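Monoglyceride lipase (Saccharomyces cerevisiae, PDB 4ZWN) hydrolyses monoacylglycerols to glycerol and free fatty acids, with a strong preference for monounsaturated substrates, and also takes part in breaking down fatty acid ethyl esters. Local coordinates at residues D112-H115 / V116-L120; E121-V124 / E125-L128. The protein carries 2 engineered substitutions. One frame throughout, in Å; residues are numbered along the deposited sequence.

Contact 1: residues D112-H115 / V116-L120; sequences DEYH and VFNDL
Y114 and N118, one turn apart on the first turns of helix 113-134, lie side by side and point the same way. N118 CB sits over one face of the tyrosine ring, 4.3 Å from its centroid and only 14° off the normal, a CH-pi contact; beyond it the amide stacks on the phenol end, its plane 23° from that of the ring. Both side chains place CG anti to the backbone N (chi1 171° in Y114), which lets a small flat amide run alongside a large flat ring. On another side of the helix the E113 carboxylate meets F117 at a slant, OE2 lying 3.1 Å from F117 CE2, while its OE1 makes a salt bridge to R242 of helix 233-248. F117 also touches R242.

Behind these pairs stand the backbone bonds of the first two turns, such as V116 N to D112 O at 2.9 Å and N118 N to Y114 O, also 2.9 Å. D112 is the N-cap. Its OD1 takes the H115 amide at 3.1 Å in a nearly straight bond, and the same oxygen accepts from H115 ND1 at 2.8 Å, with OD1 close to the imidazole plane. Aspartate suits this position because its short chain folds back onto the amide of H115, which no preceding turn can satisfy; the E113 amide is taken by D238 of helix 233-248. D119, one turn after H115, sends its carboxylate to R97 in a salt bridge, and V116 and L120 pack on I149 of helix 145-156.

Two donors from one histidine on a single aspartate oxygen fix both the cap and the ring. The N-H on ND1 is thereby defined; the D112 carboxylate would probably favour a cationic imidazole, while nearby R97 would oppose it.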
loop_
_atom_site.group_PDB
_atom_site.type_symbol
_atom_site.label_atom_id
_atom_site.label_comp_id
_atom_site.label_asym_id
_atom_site.label_seq_id
_atom_site.Cartn_x
_atom_site.Cartn_y
_atom_site.Cartn_z
ATOM N N ASP A 112 13.369 9.267 -0.707
ATOM C CA ASP A 112 12.729 10.459 -1.246
ATOM C C ASP A 112 11.879 10.130 -2.469
ATOM O O ASP A 112 11.850 8.986 -2.926
ATOM C CB ASP A 112 13.776 11.526 -1.589
ATOM C CG ASP A 112 14.892 10.998 -2.474
ATOM O OD1 ASP A 112 14.644 10.095 -3.302
ATOM O OD2 ASP A 112 16.030 11.497 -2.342
ATOM N N GLU A 113 11.201 11.150 -2.990
ATOM C CA GLU A 113 10.293 11.012 -4.121
ATOM C C GLU A 113 10.923 10.265 -5.295
ATOM O O GLU A 113 10.307 9.362 -5.865
ATOM C CB GLU A 113 9.814 12.392 -4.577
ATOM C CG GLU A 113 8.899 12.372 -5.788
ATOM C CD GLU A 113 7.488 11.914 -5.457
ATOM O OE1 GLU A 113 7.159 11.799 -4.257
ATOM O OE2 GLU A 113 6.706 11.676 -6.402
ATOM N N TYR A 114 12.152 10.635 -5.641
ATOM C CA TYR A 114 12.852 9.999 -6.754
ATOM C C TYR A 114 13.008 8.496 -6.536
ATOM O O TYR A 114 12.606 7.699 -7.382
ATOM C CB TYR A 114 14.229 10.634 -6.971
ATOM C CG TYR A 114 15.082 9.868 -7.959
ATOM C CD1 TYR A 114 14.867 9.979 -9.328
ATOM C CD2 TYR A 114 16.093 9.020 -7.522
ATOM C CE1 TYR A 114 15.638 9.271 -10.235
ATOM C CE2 TYR A 114 16.868 8.307 -8.421
ATOM C CZ TYR A 114 16.636 8.437 -9.775
ATOM O OH TYR A 114 17.408 7.730 -10.670
ATOM N N HIS A 115 13.588 8.115 -5.402
ATOM C CA HIS A 115 13.850 6.708 -5.114
ATOM C C HIS A 115 12.572 5.893 -4.999
ATOM O O HIS A 115 12.535 4.734 -5.414
ATOM C CB HIS A 115 14.661 6.557 -3.824
ATOM C CG HIS A 115 16.110 6.891 -3.982
ATOM N ND1 HIS A 115 16.616 8.146 -3.725
ATOM C CD2 HIS A 115 17.159 6.133 -4.374
ATOM C CE1 HIS A 115 17.918 8.147 -3.950
ATOM N NE2 HIS A 115 18.273 6.937 -4.346
ATOM N N VAL A 116 11.536 6.500 -4.425
ATOM C CA VAL A 116 10.259 5.827 -4.228
ATOM C C VAL A 116 9.737 5.256 -5.546
ATOM O O VAL A 116 9.375 4.082 -5.626
ATOM C CB VAL A 116 9.209 6.780 -3.618
ATOM C CG1 VAL A 116 7.804 6.221 -3.796
ATOM C CG2 VAL A 116 9.508 7.028 -2.146
ATOM N N PHE A 117 9.735 6.082 -6.586
ATOM C CA PHE A 117 9.196 5.658 -7.870
ATOM C C PHE A 117 10.223 4.931 -8.725
ATOM O O PHE A 117 9.870 4.016 -9.466
ATOM C CB PHE A 117 8.623 6.859 -8.620
ATOM C CG PHE A 117 7.273 7.279 -8.118
ATOM C CD1 PHE A 117 6.126 6.646 -8.568
ATOM C CD2 PHE A 117 7.150 8.283 -7.173
ATOM C CE1 PHE A 117 4.881 7.016 -8.098
ATOM C CE2 PHE A 117 5.907 8.660 -6.700
ATOM C CZ PHE A 117 4.771 8.025 -7.163
ATOM N N ASN A 118 11.487 5.323 -8.616
ATOM C CA ASN A 118 12.544 4.651 -9.361
ATOM C C ASN A 118 12.687 3.195 -8.931
ATOM O O ASN A 118 12.858 2.308 -9.768
ATOM C CB ASN A 118 13.877 5.373 -9.191
ATOM C CG ASN A 118 14.945 4.847 -10.133
ATOM O OD1 ASN A 118 14.715 4.716 -11.336
ATOM N ND2 ASN A 118 16.113 4.531 -9.589
ATOM N N ASP A 119 12.617 2.954 -7.624
ATOM C CA ASP A 119 12.634 1.592 -7.105
ATOM C C ASP A 119 11.394 0.843 -7.566
ATOM O O ASP A 119 11.461 -0.335 -7.909
ATOM C CB ASP A 119 12.704 1.579 -5.575
ATOM C CG ASP A 119 13.995 2.167 -5.041
ATOM O OD1 ASP A 119 14.993 2.208 -5.790
ATOM O OD2 ASP A 119 14.009 2.583 -3.865
ATOM N N LEU A 120 10.262 1.542 -7.573
ATOM C CA LEU A 120 8.996 0.944 -7.974
ATOM C C LEU A 120 9.033 0.493 -9.431
ATOM O O LEU A 120 8.596 -0.611 -9.750
ATOM C CB LEU A 120 7.842 1.927 -7.755
ATOM C CG LEU A 120 6.438 1.409 -8.085
ATOM C CD1 LEU A 120 6.150 0.107 -7.350
ATOM C CD2 LEU A 120 5.393 2.453 -7.739
#

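Contact 2: residues E121-V124 / E125-L128; sequences EHFV and EKNL
E121 begins the pairing by accepting E125 N at its carbonyl O, 3.0 Å away, in the middle of helix 113-134, one of the helices packed on the central sheet of this alpha/beta-hydrolase fold. The aliphatic part of E125 leans back over the same oxygen, CG lying 3.2 Å from E121 O. The like-charged carboxylates are near but not in contact, E121 OE1 and E125 OE2 staying 4.9 Å apart, and each has its own partners: E121 bonds to Y153 OH and K158 N, and E125 reaches H159 and K158.

H122 accepts K126 N at its carbonyl, while its ring stacks with F41 and NE2 bonds to E39; histidine suits the place as a residue that can both stack and hydrogen-bond to these two neighbours on strand 37-41. F123, next along, turns inward. Its ring stacks on F94 and meets F46 edge-to-face, which suits a large apolar residue directed at the sheet. K126 lays its methylene chain near that ring, CD 4.3 Å from F123 CD1, and carries its ammonium group on to E130 in a salt bridge.

V124 points its branches into the interior beside M140 of strand 138-143. With CG1 anti to the backbone N (chi1 161°), it runs next to L128, V124 CG1 lying 4.1 Å from L128 CD2, and L128 N bonds to V124 O at 2.8 Å.

N127 is the exception among these buried side chains, since its amide is polar. OD1 accepts from R63, and ND2 folds back onto the helix, helped by a CG anti to the carbonyl carbon. F123 O thus receives two donors from opposite faces of its plane: N127 N at 3.2 Å and N127 ND2 at 2.6 Å.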
loop_
_atom_site.group_PDB
_atom_site.type_symbol
_atom_site.label_atom_id
_atom_site.label_comp_id
_atom_site.label_asym_id
_atom_site.label_seq_id
_atom_site.Cartn_x
_atom_site.Cartn_y
_atom_site.Cartn_z
ATOM N N GLU A 121 9.563 1.343 -10.308
ATOM C CA GLU A 121 9.658 1.009 -11.727
ATOM C C GLU A 121 10.483 -0.254 -11.942
ATOM O O GLU A 121 10.185 -1.056 -12.828
ATOM C CB GLU A 121 10.264 2.168 -12.526
ATOM C CG GLU A 121 9.436 3.448 -12.538
ATOM C CD GLU A 121 8.203 3.365 -13.424
ATOM O OE1 GLU A 121 7.923 2.282 -13.981
ATOM O OE2 GLU A 121 7.513 4.396 -13.569
ATOM N N HIS A 122 11.514 -0.431 -11.121
ATOM C CA HIS A 122 12.370 -1.608 -11.211
ATOM C C HIS A 122 11.606 -2.900 -10.942
ATOM O O HIS A 122 11.784 -3.891 -11.652
ATOM C CB HIS A 122 13.540 -1.503 -10.232
ATOM C CG HIS A 122 14.325 -2.771 -10.105
ATOM N ND1 HIS A 122 15.261 -3.163 -11.038
ATOM C CD2 HIS A 122 14.294 -3.749 -9.169
ATOM C CE1 HIS A 122 15.783 -4.321 -10.675
ATOM N NE2 HIS A 122 15.212 -4.700 -9.546
ATOM N N PHE A 123 10.766 -2.887 -9.913
ATOM C CA PHE A 123 10.036 -4.083 -9.509
ATOM C C PHE A 123 8.773 -4.282 -10.332
ATOM O O PHE A 123 8.254 -5.394 -10.420
ATOM C CB PHE A 123 9.693 -4.023 -8.022
ATOM C CG PHE A 123 10.880 -4.206 -7.128
ATOM C CD1 PHE A 123 11.413 -5.469 -6.915
ATOM C CD2 PHE A 123 11.472 -3.120 -6.507
ATOM C CE1 PHE A 123 12.511 -5.645 -6.097
ATOM C CE2 PHE A 123 12.570 -3.288 -5.687
ATOM C CZ PHE A 123 13.091 -4.553 -5.481
ATOM N N VAL A 124 8.282 -3.203 -10.930
ATOM C CA VAL A 124 7.181 -3.305 -11.876
ATOM C C VAL A 124 7.658 -4.063 -13.108
ATOM O O VAL A 124 7.021 -5.018 -13.549
ATOM C CB VAL A 124 6.636 -1.919 -12.285
ATOM C CG1 VAL A 124 5.833 -2.016 -13.571
ATOM C CG2 VAL A 124 5.793 -1.328 -11.169
ATOM N N GLU A 125 8.800 -3.643 -13.646
ATOM C CA GLU A 125 9.362 -4.267 -14.838
ATOM C C GLU A 125 9.776 -5.713 -14.594
ATOM O O GLU A 125 9.714 -6.542 -15.501
ATOM C CB GLU A 125 10.555 -3.461 -15.340
ATOM C CG GLU A 125 10.182 -2.081 -15.836
ATOM C CD GLU A 125 11.391 -1.252 -16.195
ATOM O OE1 GLU A 125 12.523 -1.713 -15.937
ATOM O OE2 GLU A 125 11.210 -0.138 -16.735
ATOM N N LYS A 126 10.200 -6.009 -13.369
ATOM C CA LYS A 126 10.564 -7.369 -12.988
ATOM C C LYS A 126 9.353 -8.289 -13.058
ATOM O O LYS A 126 9.410 -9.368 -13.652
ATOM C CB LYS A 126 11.159 -7.391 -11.578
ATOM C CG LYS A 126 11.522 -8.779 -11.063
ATOM C CD LYS A 126 11.962 -8.719 -9.603
ATOM C CE LYS A 126 12.795 -9.934 -9.201
ATOM N NZ LYS A 126 12.019 -11.204 -9.203
ATOM N N ASN A 127 8.255 -7.854 -12.447
ATOM C CA ASN A 127 7.023 -8.631 -12.447
ATOM C C ASN A 127 6.377 -8.666 -13.823
ATOM O O ASN A 127 5.790 -9.673 -14.217
ATOM C CB ASN A 127 6.041 -8.072 -11.419
ATOM C CG ASN A 127 6.430 -8.417 -9.999
ATOM O OD1 ASN A 127 6.148 -9.514 -9.521
ATOM N ND2 ASN A 127 7.079 -7.482 -9.316
ATOM N N LEU A 128 6.489 -7.554 -14.544
ATOM C CA LEU A 128 5.974 -7.447 -15.902
ATOM C C LEU A 128 6.658 -8.476 -16.795
ATOM O O LEU A 128 6.030 -9.085 -17.661
ATOM C CB LEU A 128 6.193 -6.032 -16.442
ATOM C CG LEU A 128 5.045 -5.328 -17.169
ATOM C CD1 LEU A 128 3.715 -5.603 -16.489
ATOM C CD2 LEU A 128 5.316 -3.833 -17.214
#

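How the contacts relate
Contacts 1 and 2 follow one another on helix 113-134, their centres about 13 Å apart, and both are partly buried. Contact 1 opens the helix: a side-chain cap serves one of its first amides, and a tyrosine lies exposed. Contact 2 lies further along, where capping is no longer needed. There aromatic and branched side chains press on strands of the central sheet, and a buried asparagine side chain doubles a backbone bond. Both use salt bridges, contact 1 to helix 233-248 and R97, contact 2 to K158 and along its own helix to E130. Both lean on the segment around helix 145-156, contact 1 through I149 and Y153, contact 2 through Y153 and K158, away from the annotated catalytic residues.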